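Local coordinates for protein putative alcohol dehydrogenase (Sinorhizobium meliloti, PDB 4J6F) that probably oxidises or reduces substrates with a nicotinamide cofactor, as a putative alcohol dehydrogenase of the medium-chain dehydrogenase/reductase family, at residues 190-195 with 224-229. Numbering follows the deposited sequence.
Sequences CAYLTG and IQLARA
Y192 and L226 carry most of the apolar contact between helices 189-201 and 218-229, whose axes in these segments come within 10.2 Å at a crossing angle of -49°. The tyrosine ring reaches over beside the leucine, CD2 of Y192 lying 4.3 Å from CG of L226, with the leucine oblique to the ring. From the second helix L226 points toward the first and sets CD1 against backbone: 3.5 Å from O of Y192 and 3.7 Å from C of G195, where there is no side chain.

The polar link is a single weak bond. NE2 of Q225 gives a hydrogen to OH of Y192 over 3.0 Å, but the N-H...O angle is a bent 126°. The amide nitrogen sits at the ring edge, in its plane, while the amide plane is turned 83° from the ring. Y192 has CG beside its own backbone N, which brings the ring end up to the Q225 amide. OE1 of Q225 accepts from N of R349, and F188 meets the Y192 ring edge-to-face.

Helix 189-201, which also touches strand 133-140 of the other domain's sheet, thus packs on the first helix of the parallel-sheet, Rossmann-type fold chiefly through buried apolar contact; the bent amide-hydroxyl bond can contribute little, and Q225 is held more firmly through R349.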
loop_
_atom_site.group_PDB
_atom_site.type_symbol
_atom_site.label_atom_id
_atom_site.label_comp_id
_atom_site.label_asym_id
_atom_site.label_seq_id
_atom_site.Cartn_x
_atom_site.Cartn_y
_atom_site.Cartn_z
ATOM N N CYS A 190 21.812 -8.575 5.062
ATOM C CA CYS A 190 20.423 -8.893 4.760
ATOM C C CYS A 190 19.427 -8.038 5.530
ATOM O O CYS A 190 18.606 -7.361 4.915
ATOM C CB CYS A 190 20.132 -10.381 4.979
ATOM S SG CYS A 190 18.431 -10.878 4.591
ATOM N N ALA A 191 19.476 -8.048 6.859
ATOM C CA ALA A 191 18.458 -7.315 7.617
ATOM C C ALA A 191 18.522 -5.789 7.458
ATOM O O ALA A 191 17.469 -5.142 7.407
ATOM C CB ALA A 191 18.455 -7.710 9.081
ATOM N N TYR A 192 19.730 -5.222 7.364
ATOM C CA TYR A 192 19.874 -3.759 7.291
ATOM C C TYR A 192 19.594 -3.217 5.888
ATOM O O TYR A 192 19.066 -2.110 5.739
ATOM C CB TYR A 192 21.218 -3.268 7.861
ATOM C CG TYR A 192 21.309 -3.412 9.382
ATOM C CD1 TYR A 192 21.342 -4.676 9.981
ATOM C CD2 TYR A 192 21.348 -2.294 10.220
ATOM C CE1 TYR A 192 21.410 -4.820 11.354
ATOM C CE2 TYR A 192 21.423 -2.433 11.601
ATOM C CZ TYR A 192 21.450 -3.700 12.161
ATOM O OH TYR A 192 21.512 -3.885 13.531
ATOM N N LEU A 193 19.908 -3.998 4.863
ATOM C CA LEU A 193 19.500 -3.623 3.527
ATOM C C LEU A 193 17.977 -3.632 3.471
ATOM O O LEU A 193 17.367 -2.652 3.010
ATOM C CB LEU A 193 20.074 -4.576 2.481
ATOM C CG LEU A 193 19.801 -4.205 1.023
ATOM C CD1 LEU A 193 20.299 -2.807 0.694
ATOM C CD2 LEU A 193 20.453 -5.222 0.100
ATOM N N THR A 194 17.380 -4.732 3.953
ATOM C CA THR A 194 15.924 -4.889 4.013
ATOM C C THR A 194 15.268 -3.773 4.834
ATOM O O THR A 194 14.337 -3.116 4.366
ATOM C CB THR A 194 15.537 -6.295 4.520
ATOM O OG1 THR A 194 15.982 -7.255 3.567
ATOM C CG2 THR A 194 14.042 -6.464 4.645
ATOM N N GLY A 195 15.767 -3.553 6.044
ATOM C CA GLY A 195 15.400 -2.377 6.833
ATOM C C GLY A 195 15.429 -1.064 6.064
ATOM O O GLY A 195 14.417 -0.368 6.009
ATOM N N ILE A 224 15.120 0.137 13.978
ATOM C CA ILE A 224 15.296 1.053 15.103
ATOM C C ILE A 224 16.565 1.902 14.939
ATOM O O ILE A 224 16.529 3.129 15.093
ATOM C CB ILE A 224 15.275 0.302 16.450
ATOM C CG1 ILE A 224 13.894 -0.330 16.639
ATOM C CG2 ILE A 224 15.631 1.230 17.620
ATOM C CD1 ILE A 224 13.787 -1.245 17.836
ATOM N N GLN A 225 17.670 1.255 14.601
ATOM C CA GLN A 225 18.917 1.973 14.346
ATOM C C GLN A 225 18.808 2.852 13.102
ATOM O O GLN A 225 19.134 4.048 13.149
ATOM C CB GLN A 225 20.108 1.020 14.226
ATOM C CG GLN A 225 20.497 0.307 15.509
ATOM C CD GLN A 225 21.940 -0.139 15.474
ATOM O OE1 GLN A 225 22.848 0.647 15.786
ATOM N NE2 GLN A 225 22.173 -1.396 15.077
ATOM N N LEU A 226 18.322 2.283 12.003
ATOM C CA LEU A 226 18.232 3.055 10.776
ATOM C C LEU A 226 17.290 4.251 10.928
ATOM O O LEU A 226 17.554 5.315 10.387
ATOM C CB LEU A 226 17.846 2.176 9.600
ATOM C CG LEU A 226 18.810 1.039 9.267
ATOM C CD1 LEU A 226 18.110 0.081 8.327
ATOM C CD2 LEU A 226 20.097 1.524 8.634
ATOM N N ALA A 227 16.212 4.094 11.689
ATOM C CA ALA A 227 15.344 5.225 12.004
ATOM C C ALA A 227 16.136 6.373 12.647
ATOM O O ALA A 227 16.000 7.541 12.257
ATOM C CB ALA A 227 14.215 4.794 12.919
ATOM N N ARG A 228 16.970 6.037 13.629
ATOM C CA ARG A 228 17.777 7.045 14.288
ATOM C C ARG A 228 18.743 7.694 13.300
ATOM O O ARG A 228 18.902 8.909 13.285
ATOM C CB ARG A 228 18.527 6.432 15.460
ATOM C CG ARG A 228 17.661 6.204 16.673
ATOM C CD ARG A 228 17.156 7.527 17.212
ATOM N NE ARG A 228 16.293 7.317 18.367
ATOM C CZ ARG A 228 15.536 8.247 18.931
ATOM N NH1 ARG A 228 15.518 9.482 18.449
ATOM N NH2 ARG A 228 14.785 7.929 19.974
ATOM N N ALA A 229 19.344 6.868 12.448
ATOM C CA ALA A 229 20.344 7.309 11.473
ATOM C C ALA A 229 19.852 8.405 10.544
ATOM O O ALA A 229 20.654 9.173 10.023
ATOM C CB ALA A 229 20.832 6.124 10.654
#